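Local structure of fatty acid metabolism regulator protein (Bacillus subtilis, 1VI0) at residues K91-L96 / Y176-L181; A17-A22 / D99-I104; A79-K84 / S142-E147; G65-R70 / K126-I131. The protein represses transcription of genes for fatty acid transport and beta-oxidation, its DNA binding being inhibited by long-chain fatty acyl-CoA. All blocks are in the same frame, centred on the assembly; numbering follows the deposited sequence.

Contact 1 (K91-L96 / Y176-L181)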
# COMPACT_ATOMS: atom_id res chain seq x y z
N LYS A 91 -8.76 12.03 11.32
CA LYS A 91 -9.04 12.91 10.21
C LYS A 91 -8.84 12.18 8.86
O LYS A 91 -9.70 12.38 7.98
CB LYS A 91 -8.36 14.25 10.31
CG LYS A 91 -8.77 15.00 11.59
CD LYS A 91 -10.05 15.78 11.31
CE LYS A 91 -11.08 15.58 12.41
NZ LYS A 91 -11.71 14.21 12.33
N HIS A 92 -7.84 11.35 8.80
CA HIS A 92 -7.60 10.56 7.55
C HIS A 92 -8.81 9.65 7.29
O HIS A 92 -9.42 9.62 6.22
CB HIS A 92 -6.29 9.83 7.67
CG HIS A 92 -5.78 9.04 6.50
ND1 HIS A 92 -4.44 8.96 6.15
CD2 HIS A 92 -6.44 8.23 5.66
CE1 HIS A 92 -4.33 8.09 5.14
NE2 HIS A 92 -5.55 7.65 4.80
N PHE A 93 -9.20 8.88 8.31
CA PHE A 93 -10.32 7.93 8.19
C PHE A 93 -11.62 8.66 7.87
O PHE A 93 -12.31 8.23 6.93
CB PHE A 93 -10.43 7.18 9.55
CG PHE A 93 -9.38 6.12 9.76
CD1 PHE A 93 -8.38 5.82 8.82
CD2 PHE A 93 -9.50 5.25 10.86
CE1 PHE A 93 -7.52 4.79 9.06
CE2 PHE A 93 -8.62 4.22 11.07
CZ PHE A 93 -7.60 3.97 10.14
N SER A 94 -11.88 9.79 8.54
CA SER A 94 -13.08 10.56 8.33
C SER A 94 -13.24 11.10 6.92
O SER A 94 -14.33 11.10 6.33
CB SER A 94 -13.23 11.72 9.34
OG SER A 94 -13.43 11.14 10.64
N LEU A 95 -12.21 11.68 6.37
CA LEU A 95 -12.20 12.19 4.99
C LEU A 95 -12.62 11.11 4.01
O LEU A 95 -13.62 11.30 3.28
CB LEU A 95 -10.77 12.63 4.71
CG LEU A 95 -10.46 13.54 3.52
CD1 LEU A 95 -9.50 12.88 2.55
CD2 LEU A 95 -11.69 14.08 2.83
N LEU A 96 -11.98 9.95 4.08
CA LEU A 96 -12.25 8.85 3.18
C LEU A 96 -13.59 8.20 3.45
O LEU A 96 -14.32 7.86 2.51
CB LEU A 96 -11.09 7.87 3.15
CG LEU A 96 -9.74 8.51 2.71
CD1 LEU A 96 -8.70 7.41 2.50
CD2 LEU A 96 -9.94 9.25 1.39
N TYR A 176 -18.08 -1.35 6.85
CA TYR A 176 -18.01 -1.17 8.33
C TYR A 176 -17.52 0.20 8.70
O TYR A 176 -17.05 0.97 7.85
CB TYR A 176 -17.28 -2.32 8.98
CG TYR A 176 -15.87 -2.53 8.45
CD1 TYR A 176 -14.82 -1.73 8.93
CD2 TYR A 176 -15.60 -3.52 7.55
CE1 TYR A 176 -13.51 -1.99 8.49
CE2 TYR A 176 -14.29 -3.77 7.11
CZ TYR A 176 -13.25 -3.00 7.59
OH TYR A 176 -11.97 -3.28 7.12
N ASP A 177 -17.66 0.61 9.95
CA ASP A 177 -17.37 1.91 10.46
C ASP A 177 -15.86 2.16 10.66
O ASP A 177 -15.31 2.13 11.76
CB ASP A 177 -18.10 2.13 11.81
CG ASP A 177 -18.08 3.53 12.27
OD1 ASP A 177 -17.30 4.41 11.81
OD2 ASP A 177 -18.84 3.81 13.27
N LEU A 178 -15.20 2.54 9.55
CA LEU A 178 -13.74 2.80 9.63
C LEU A 178 -13.36 3.74 10.75
O LEU A 178 -12.39 3.52 11.48
CB LEU A 178 -13.33 3.41 8.25
CG LEU A 178 -11.84 3.80 8.16
CD1 LEU A 178 -10.98 2.58 8.28
CD2 LEU A 178 -11.61 4.52 6.82
N VAL A 179 -14.04 4.87 10.84
CA VAL A 179 -13.73 5.95 11.76
C VAL A 179 -13.64 5.49 13.21
O VAL A 179 -12.80 5.88 13.98
CB VAL A 179 -14.69 7.11 11.59
CG1 VAL A 179 -14.54 8.18 12.67
CG2 VAL A 179 -14.41 7.76 10.19
N ALA A 180 -14.55 4.56 13.54
CA ALA A 180 -14.63 3.97 14.91
C ALA A 180 -13.41 3.18 15.28
O ALA A 180 -13.21 2.72 16.44
CB ALA A 180 -15.92 3.16 14.99
N LEU A 181 -12.56 2.81 14.29
CA LEU A 181 -11.36 2.05 14.57
C LEU A 181 -10.16 2.98 14.87
O LEU A 181 -9.09 2.41 15.22
CB LEU A 181 -10.98 1.15 13.39
CG LEU A 181 -12.00 0.21 12.82
CD1 LEU A 181 -11.55 -0.58 11.61
CD2 LEU A 181 -12.41 -0.77 13.95
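In the all-helical ligand-binding domain of this TetR-family repressor, F93 of helix 81-97 packs against L178 and V179, in the loop that joins helix 151-171 to helix 182-191. The isobutyl group of L178 covers one face of the F93 ring. Its CD1 lies 3.9 Å from the centroid of the F93 ring and 5° off the ring normal, a well-centred CH-pi contact. Nearer the base of the ring, L178 CG is 3.7 Å from F93 CG, and the two side chains cross at about a right angle. L178 CG is anti to the backbone N (chi1 178°), which sets the branch over the ring. The loop backbone adds to the enclosure: L178 O approaches F93 CD2 to 3.4 Å, while L181 C stands at the ring edge. L178 O also accepts L181 N, at 2.9 Å, a bond that reaches into the short 3-10 segment. V179 pushes CG2 into the helix surface, 3.7 Å from F93 C and 3.5 Å from S94 OG. The hydroxyl it meets is already engaged, since S94 OG bonds to S90 O one turn back in its own helix. I162 and V185 extend the apolar surroundings of F93 onto the two helices that the loop connects, and L181 packs on L153 of the second subunit. The neighbouring H92 and L95 touch the bound dodecyl-CoA, whereas the F93 side chain is about 9 Å from it, so this packing lies behind the pocket wall, in the helical bundle of a TetR-type C-terminal domain.

Contact 2 (A17-A22 / D99-I104); sequences AVEVIA and DHNLAI
N101 fits its side chain between E19 and A22, with CB and OD1 on A22 and ND2 on E19. Its CB meets A22 CB at 3.5 Å and its OD1 also rests on that methyl, while ND2 lies 3.7 Å from E19 CG. With CG beside the backbone N (chi1 -74°), the N101 amide lies alongside E19, both side chains pointing the same way, and the carboxylate and amide planes stand 75° apart. The contact between them is made through the aliphatic stem of the glutamate. V18, one turn before A22, rests its CG1 3.6 Å from L102 N and against the backbone carbonyl carbon of N101. The L102 amide is already occupied: D99, the N-cap, accepts L102 N through OD1 at 3.0 Å, from above the carboxylate plane. I104 completes the packing, its CB 4.2 Å from A22 CB and its CG2 near A22 O. The axes of the short segments 17-22 and 100-104 approach to 8.4 Å at a crossing angle of 61°, consistent with the small A22 at the interface. Helix 9-24 of the DNA-binding domain thereby rests on helix 100-109 of the ligand domain, and V18 also packs on L59 of helix 52-75 and on V105, further along helix 100-109.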
# COMPACT_ATOMS: atom_id res chain seq x y z
N ALA A 17 -14.12 14.20 -12.11
CA ALA A 17 -13.03 13.25 -12.32
C ALA A 17 -13.02 12.18 -11.22
O ALA A 17 -12.91 11.00 -11.53
CB ALA A 17 -11.70 13.94 -12.35
N VAL A 18 -13.22 12.61 -9.97
CA VAL A 18 -13.24 11.59 -8.89
C VAL A 18 -14.27 10.53 -9.16
O VAL A 18 -14.05 9.34 -9.02
CB VAL A 18 -13.48 12.26 -7.52
CG1 VAL A 18 -13.69 11.17 -6.45
CG2 VAL A 18 -12.30 13.11 -7.14
N GLU A 19 -15.48 10.97 -9.52
CA GLU A 19 -16.58 10.09 -9.80
C GLU A 19 -16.34 9.14 -10.94
O GLU A 19 -16.49 7.92 -10.82
CB GLU A 19 -17.82 10.95 -10.10
CG GLU A 19 -19.08 10.09 -9.92
CD GLU A 19 -19.90 10.06 -11.18
OE1 GLU A 19 -19.37 9.66 -12.25
OE2 GLU A 19 -21.09 10.43 -11.09
N VAL A 20 -15.92 9.69 -12.09
CA VAL A 20 -15.69 8.88 -13.27
C VAL A 20 -14.57 7.89 -13.07
O VAL A 20 -14.72 6.71 -13.38
CB VAL A 20 -15.41 9.78 -14.50
CG1 VAL A 20 -15.01 8.94 -15.68
CG2 VAL A 20 -16.60 10.67 -14.81
N ILE A 21 -13.47 8.35 -12.49
CA ILE A 21 -12.30 7.48 -12.23
C ILE A 21 -12.66 6.40 -11.22
O ILE A 21 -12.30 5.22 -11.39
CB ILE A 21 -11.12 8.31 -11.76
CG1 ILE A 21 -10.52 9.21 -12.86
CG2 ILE A 21 -10.03 7.48 -11.13
CD1 ILE A 21 -9.80 10.42 -12.27
N ALA A 22 -13.50 6.70 -10.24
CA ALA A 22 -13.89 5.71 -9.24
C ALA A 22 -14.79 4.65 -9.90
O ALA A 22 -14.57 3.47 -9.75
CB ALA A 22 -14.67 6.39 -8.11
N ASP A 99 -16.38 10.09 1.72
CA ASP A 99 -16.45 10.17 0.24
C ASP A 99 -16.04 8.86 -0.36
O ASP A 99 -14.86 8.57 -0.60
CB ASP A 99 -15.67 11.39 -0.18
CG ASP A 99 -15.70 11.70 -1.67
OD1 ASP A 99 -16.05 10.86 -2.48
OD2 ASP A 99 -15.38 12.88 -2.00
N HIS A 100 -17.02 7.98 -0.63
CA HIS A 100 -16.84 6.64 -1.17
C HIS A 100 -15.93 6.64 -2.42
O HIS A 100 -14.99 5.85 -2.50
CB HIS A 100 -18.21 6.08 -1.55
CG HIS A 100 -18.30 4.68 -2.00
ND1 HIS A 100 -18.19 4.34 -3.36
CD2 HIS A 100 -18.54 3.51 -1.36
CE1 HIS A 100 -18.33 3.03 -3.48
NE2 HIS A 100 -18.54 2.51 -2.29
N ASN A 101 -16.25 7.55 -3.35
CA ASN A 101 -15.48 7.56 -4.63
C ASN A 101 -14.07 8.03 -4.40
O ASN A 101 -13.12 7.43 -4.92
CB ASN A 101 -16.25 8.39 -5.64
CG ASN A 101 -17.49 7.67 -6.16
OD1 ASN A 101 -17.58 6.44 -6.17
ND2 ASN A 101 -18.41 8.45 -6.69
N LEU A 102 -13.89 9.06 -3.56
CA LEU A 102 -12.52 9.45 -3.28
C LEU A 102 -11.72 8.29 -2.70
O LEU A 102 -10.54 8.17 -3.05
CB LEU A 102 -12.54 10.65 -2.32
CG LEU A 102 -11.14 11.20 -1.99
CD1 LEU A 102 -10.41 11.60 -3.28
CD2 LEU A 102 -11.21 12.38 -1.05
N ALA A 103 -12.27 7.51 -1.77
CA ALA A 103 -11.56 6.37 -1.21
C ALA A 103 -11.16 5.34 -2.25
O ALA A 103 -10.07 4.75 -2.18
CB ALA A 103 -12.42 5.70 -0.13
N ILE A 104 -11.99 5.11 -3.27
CA ILE A 104 -11.67 4.16 -4.35
C ILE A 104 -10.50 4.78 -5.16
O ILE A 104 -9.52 4.11 -5.47
CB ILE A 104 -12.86 3.88 -5.25
CG1 ILE A 104 -13.85 2.91 -4.56
CG2 ILE A 104 -12.37 3.20 -6.57
CD1 ILE A 104 -15.20 2.81 -5.25

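Contact 3 (A79-K84 / S142-E147)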
# COMPACT_ATOMS: atom_id res chain seq x y z
N ALA A 79 -1.06 18.72 22.46
CA ALA A 79 0.22 18.81 23.11
C ALA A 79 1.17 17.70 22.67
O ALA A 79 2.21 17.95 22.06
CB ALA A 79 0.09 18.75 24.63
N THR A 80 0.76 16.45 22.89
CA THR A 80 1.65 15.33 22.74
C THR A 80 1.66 14.72 21.35
O THR A 80 0.75 14.92 20.55
CB THR A 80 1.31 14.21 23.79
OG1 THR A 80 0.07 13.63 23.36
CG2 THR A 80 1.09 14.86 25.17
N ALA A 81 2.70 13.96 21.08
CA ALA A 81 2.81 13.27 19.79
C ALA A 81 1.63 12.31 19.64
O ALA A 81 1.04 12.24 18.57
CB ALA A 81 4.14 12.55 19.73
N LYS A 82 1.26 11.62 20.75
CA LYS A 82 0.11 10.69 20.67
C LYS A 82 -1.17 11.44 20.34
O LYS A 82 -1.90 10.99 19.47
CB LYS A 82 0.00 9.89 21.96
CG LYS A 82 -1.25 9.00 22.07
CD LYS A 82 -1.25 8.18 23.38
CE LYS A 82 -2.49 7.26 23.32
NZ LYS A 82 -2.63 6.52 24.60
N GLU A 83 -1.43 12.61 20.94
CA GLU A 83 -2.59 13.43 20.62
C GLU A 83 -2.62 13.89 19.19
O GLU A 83 -3.63 13.83 18.44
CB GLU A 83 -2.61 14.65 21.58
CG GLU A 83 -3.06 14.26 22.96
CD GLU A 83 -2.76 15.32 24.04
OE1 GLU A 83 -1.91 16.19 23.85
OE2 GLU A 83 -3.41 15.20 25.11
N LYS A 84 -1.45 14.34 18.67
CA LYS A 84 -1.40 14.68 17.24
C LYS A 84 -1.69 13.51 16.33
O LYS A 84 -2.42 13.65 15.36
CB LYS A 84 -0.05 15.31 16.92
CG LYS A 84 0.19 16.62 17.72
CD LYS A 84 1.63 17.08 17.43
CE LYS A 84 2.12 18.12 18.42
NZ LYS A 84 1.37 19.38 18.34
N SER A 142 10.90 15.99 23.23
CA SER A 142 10.18 16.02 24.48
C SER A 142 10.30 14.74 25.28
O SER A 142 9.71 14.73 26.39
CB SER A 142 8.71 16.40 24.25
OG SER A 142 8.09 15.18 23.76
N GLY A 143 10.96 13.70 24.81
CA GLY A 143 11.15 12.46 25.58
C GLY A 143 9.91 11.60 25.54
O GLY A 143 9.83 10.56 26.25
N GLU A 144 8.96 11.87 24.65
CA GLU A 144 7.74 11.01 24.56
C GLU A 144 7.96 9.82 23.64
O GLU A 144 7.15 8.84 23.67
CB GLU A 144 6.56 11.81 24.00
CG GLU A 144 5.28 10.99 23.85
CD GLU A 144 4.17 11.75 23.18
OE1 GLU A 144 4.41 12.92 22.83
OE2 GLU A 144 3.07 11.19 22.97
N ILE A 145 8.95 9.83 22.78
CA ILE A 145 9.13 8.77 21.77
C ILE A 145 10.27 7.85 22.15
O ILE A 145 11.28 8.28 22.68
CB ILE A 145 9.39 9.42 20.39
CG1 ILE A 145 8.17 10.17 19.91
CG2 ILE A 145 9.84 8.41 19.34
CD1 ILE A 145 6.88 9.42 19.86
N LYS A 146 10.10 6.56 21.88
CA LYS A 146 11.05 5.52 22.26
C LYS A 146 12.46 5.84 21.78
O LYS A 146 12.66 6.10 20.59
CB LYS A 146 10.61 4.21 21.56
CG LYS A 146 11.56 3.07 21.76
CD LYS A 146 10.93 1.91 22.51
CE LYS A 146 11.42 0.59 21.96
NZ LYS A 146 12.88 0.40 22.18
N GLU A 147 13.44 5.70 22.67
CA GLU A 147 14.82 5.91 22.25
C GLU A 147 15.21 4.91 21.20
O GLU A 147 14.82 3.73 21.19
CB GLU A 147 15.76 5.86 23.45
CG GLU A 147 17.09 6.54 23.26
CD GLU A 147 18.21 5.92 24.07
OE1 GLU A 147 17.94 5.46 25.20
OE2 GLU A 147 19.38 5.90 23.57
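E144 uses one carboxylate to take up two consecutive backbone amides at the start of a helix to which it does not belong. In the conformer described, one of two modelled, OE1 accepts A81 N at 2.7 Å through its syn lone pair, and OE2 accepts K82 N at 2.9 Å from the syn side, 24° out of the carboxylate plane. The two oxygens thus form a fork over the first turn of helix 81-97, and paired bonds of this kind fix the rotation of the carboxylate. A fully extended chain, with CG anti to the backbone N (chi1 179°), carries it across from the loop. Held at a helix N-terminus, the group is probably favoured in its charged form. The third amide of the turn is served locally by a capping box: T80 is the N-cap, its OG1 accepting E83 N at 3.0 Å, while E83 OE1 accepts T80 N at 2.8 Å in return. A valine in place of T80 would remove the hydroxyl and would probably leave E83 N without its capping acceptor, half of the box being lost. T80 CB also lies 3.5 Å from E144 OE1, the two side chains crossing at about a right angle. Just before E144, G143 closes helix 115-141 with a Schellman motif. Beside the carboxylate contact, I145 CD1 lies 4.2 Å from A81 CB. K82 sends its ammonium elsewhere, to a salt bridge with E187, and H194 of the second subunit packs on both K82 and E144.

Contact 4 (G65-R70 / K126-I131). With DCC (dodecyl-coa), chain C.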
# COMPACT_ATOMS: atom_id res chain seq x y z
N GLY A 65 -3.78 18.88 -0.51
CA GLY A 65 -3.54 20.23 -0.01
C GLY A 65 -4.59 20.67 0.98
O GLY A 65 -4.28 21.28 2.02
N GLN A 66 -5.87 20.45 0.71
CA GLN A 66 -6.90 20.82 1.67
C GLN A 66 -6.67 20.03 2.97
O GLN A 66 -6.61 20.60 4.06
CB GLN A 66 -8.32 20.56 1.14
CG GLN A 66 -8.55 21.25 -0.19
CD GLN A 66 -9.97 21.38 -0.64
OE1 GLN A 66 -10.72 20.41 -0.78
NE2 GLN A 66 -10.41 22.63 -0.89
N PHE A 67 -6.46 18.72 2.79
CA PHE A 67 -6.19 17.85 3.94
C PHE A 67 -5.07 18.34 4.78
O PHE A 67 -5.17 18.42 6.03
CB PHE A 67 -5.98 16.41 3.44
CG PHE A 67 -5.78 15.43 4.54
CD1 PHE A 67 -6.83 15.07 5.38
CD2 PHE A 67 -4.52 14.90 4.79
CE1 PHE A 67 -6.61 14.17 6.42
CE2 PHE A 67 -4.31 14.00 5.82
CZ PHE A 67 -5.35 13.65 6.65
N ILE A 68 -3.95 18.74 4.19
CA ILE A 68 -2.80 19.23 4.95
C ILE A 68 -3.06 20.56 5.61
O ILE A 68 -2.66 20.72 6.77
CB ILE A 68 -1.56 19.30 4.06
CG1 ILE A 68 -1.16 17.89 3.59
CG2 ILE A 68 -0.39 19.96 4.78
CD1 ILE A 68 -1.00 16.91 4.72
N GLU A 69 -3.82 21.46 4.98
CA GLU A 69 -4.05 22.77 5.65
C GLU A 69 -4.91 22.57 6.89
O GLU A 69 -4.52 23.05 7.98
CB GLU A 69 -4.49 23.83 4.73
CG GLU A 69 -5.40 23.57 3.58
CD GLU A 69 -5.23 24.58 2.45
OE1 GLU A 69 -6.12 24.66 1.58
OE2 GLU A 69 -4.20 25.29 2.43
N ARG A 70 -5.93 21.72 6.78
CA ARG A 70 -6.73 21.37 7.94
C ARG A 70 -5.88 20.71 9.03
O ARG A 70 -6.13 20.94 10.20
CB ARG A 70 -7.85 20.38 7.57
CG ARG A 70 -8.68 20.85 6.39
CD ARG A 70 -9.51 22.06 6.76
NE ARG A 70 -8.75 23.28 6.92
CZ ARG A 70 -8.22 24.05 6.00
NH1 ARG A 70 -8.36 23.76 4.70
NH2 ARG A 70 -7.49 25.11 6.36
N LYS A 126 4.59 13.57 0.03
CA LYS A 126 5.62 14.13 0.87
C LYS A 126 5.14 15.12 1.91
O LYS A 126 5.65 15.01 3.03
CB LYS A 126 6.78 14.73 0.02
CG LYS A 126 7.49 13.63 -0.77
CD LYS A 126 8.82 14.03 -1.37
CE LYS A 126 9.16 13.24 -2.61
NZ LYS A 126 10.44 12.50 -2.55
N GLY A 127 4.20 15.99 1.61
CA GLY A 127 3.67 16.97 2.58
C GLY A 127 3.10 16.27 3.80
O GLY A 127 3.30 16.68 4.93
N TYR A 128 2.32 15.22 3.55
CA TYR A 128 1.75 14.46 4.70
C TYR A 128 2.84 13.75 5.46
O TYR A 128 2.80 13.75 6.71
CB TYR A 128 0.71 13.56 4.10
CG TYR A 128 -0.12 12.70 4.99
CD1 TYR A 128 -0.73 13.23 6.16
CD2 TYR A 128 -0.38 11.41 4.66
CE1 TYR A 128 -1.52 12.40 6.94
CE2 TYR A 128 -1.18 10.59 5.43
CZ TYR A 128 -1.76 11.10 6.55
OH TYR A 128 -2.47 10.26 7.37
N LEU A 129 3.72 13.02 4.81
CA LEU A 129 4.81 12.33 5.50
C LEU A 129 5.61 13.30 6.35
O LEU A 129 6.10 12.97 7.42
CB LEU A 129 5.65 11.55 4.52
CG LEU A 129 4.85 10.57 3.63
CD1 LEU A 129 5.80 9.88 2.65
CD2 LEU A 129 4.12 9.55 4.47
N ASN A 130 5.83 14.52 5.82
CA ASN A 130 6.54 15.57 6.55
C ASN A 130 5.82 15.85 7.90
O ASN A 130 6.51 16.06 8.86
CB ASN A 130 6.61 16.86 5.79
CG ASN A 130 7.62 16.93 4.68
OD1 ASN A 130 7.51 17.82 3.79
ND2 ASN A 130 8.58 16.03 4.66
N ILE A 131 4.49 15.87 7.87
CA ILE A 131 3.72 16.10 9.12
C ILE A 131 4.00 15.00 10.11
O ILE A 131 4.31 15.30 11.31
CB ILE A 131 2.22 16.24 8.82
CG1 ILE A 131 1.98 17.59 8.14
CG2 ILE A 131 1.41 16.14 10.11
CD1 ILE A 131 0.56 17.72 7.61
C2 DCC C . 16.81 3.91 5.10
C4 DCC C . 15.58 5.16 3.71
C5 DCC C . 14.39 4.76 4.26
C6 DCC C . 14.51 3.81 5.31
C8 DCC C . 13.88 6.13 2.74
C10 DCC C . -5.29 12.16 1.33
C11 DCC C . -6.63 12.63 0.73
C12 DCC C . -6.50 13.21 -0.67
N9 DCC C . 15.25 6.04 2.71
N7 DCC C . 13.32 5.36 3.63
N3 DCC C . 16.82 4.80 4.09
N1 DCC C . 15.73 3.44 5.75
N6 DCC C . 13.43 3.31 5.90
C1' DCC C . 16.24 6.84 1.90
C2' DCC C . 15.85 7.03 0.42
O2' DCC C . 16.57 6.00 -0.31
C3' DCC C . 16.53 8.40 0.10
O3' DCC C . 17.99 8.18 0.08
C4' DCC C . 16.20 9.16 1.44
O4' DCC C . 16.14 8.16 2.46
C5' DCC C . 14.94 9.99 1.30
O5' DCC C . 13.81 9.24 0.77
P1 DCC C . 12.36 9.30 1.41
O11 DCC C . 11.48 8.47 0.61
O12 DCC C . 12.49 9.00 2.94
O6 DCC C . 11.96 10.80 1.37
P2 DCC C . 11.65 11.35 -0.01
O21 DCC C . 10.96 12.67 0.25
O22 DCC C . 12.86 11.30 -0.84
O7 DCC C . 10.53 10.43 -0.73
CPA DCC C . 9.10 10.69 -0.39
CPB DCC C . 8.19 9.70 -1.18
CP8 DCC C . 8.78 8.28 -1.09
CP7 DCC C . 8.21 10.15 -2.63
CP9 DCC C . 6.76 9.77 -0.76
OP3 DCC C . 9.06 7.91 0.21
CP6 DCC C . 7.91 7.23 -1.76
OP2 DCC C . 7.71 7.28 -2.96
NP2 DCC C . 7.45 6.32 -0.94
CP5 DCC C . 6.53 5.22 -1.44
CP4 DCC C . 5.09 5.73 -1.05
CP3 DCC C . 4.02 4.82 -1.69
OP1 DCC C . 3.98 4.70 -2.92
NP1 DCC C . 3.24 4.20 -0.87
CP2 DCC C . 2.17 3.26 -1.25
CP1 DCC C . 0.92 3.97 -0.81
S DCC C . 0.73 5.70 -1.31
P3 DCC C . 19.07 8.79 -0.95
O31 DCC C . 18.47 8.78 -2.28
O32 DCC C . 19.42 10.15 -0.53
O33 DCC C . 20.22 7.83 -0.79
CA1 DCC C . 0.04 5.50 -2.97
CA2 DCC C . -0.68 6.79 -3.48
OA1 DCC C . 0.09 4.45 -3.57
CA3 DCC C . -2.11 6.92 -2.91
CA4 DCC C . -2.46 8.14 -2.13
CA5 DCC C . -2.54 7.94 -0.64
CA6 DCC C . -3.64 8.74 0.05
CA7 DCC C . -3.17 9.88 0.91
CA8 DCC C . -3.93 10.20 2.15
CA9 DCC C . -5.35 10.76 1.96
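F67 directs the edge of its ring at the face of Y128, an offset edge-to-face pair with centroids 5.3 Å apart and planes at 74°. The pair joins helix 52-75 to helix 115-141 in the ligand-binding bundle of the TetR fold, where the two segments run nearly parallel, 20° apart. The closest atoms are F67 CE2 and Y128 CE1, at 3.4 Å. In each residue CG is anti to the backbone N (both chi1 -177°), which carries the rings to the pocket side, where the dodecyl tail passes obliquely by both. Y128 OH is held by H92 ND1. I68 packs next to this pair: its CD1 lies 3.8 Å from Y128 CB and 3.4 Å from I131 CD1, tighter than usual carbon packing, as the two isoleucines slide past each other in opposite directions. G127 adds backbone next to I68 CD1. On the other side of helix 115-141, K126 follows the pyrophosphate and pantetheine arm of dodecyl-CoA, with NZ 2.8 Å from ligand O7; NZ is so close to P2 that its exact placement is doubtful. An alanine in place of K126 would probably leave the pyrophosphate without one of its nearby positive charges and uncover the ligand methyl CP7, which the lysine chain now touches. R118 and R155 of the same chain, and K175 of the second subunit, also hydrogen-bond to the ligand. One turn along the helix wall, L129 CD1 meets the pantetheine methyl CP9 at 3.5 Å.

Overall arrangement
Helix 81-97 links three of the four contacts: its N-terminal end makes contact 3, its later turns make contact 1, and contact 4 is tied to contact 1 through the H92-Y128 pair, H92 ND1 and Y128 OH being 2.7 Å apart. Contact 1 also touches contact 2, L95 CD1 lying 4.0 Å from L102 CD2, so packing runs from the pocket wall to the junction with the DNA-binding domain. Dodecyl-CoA touches H92 and L95 and lies against K126 and L129, while the L102 side chain is about 5 Å from it. Contacts 2 and 3, centres 35 Å apart, lie on opposite sides of the chain's centre.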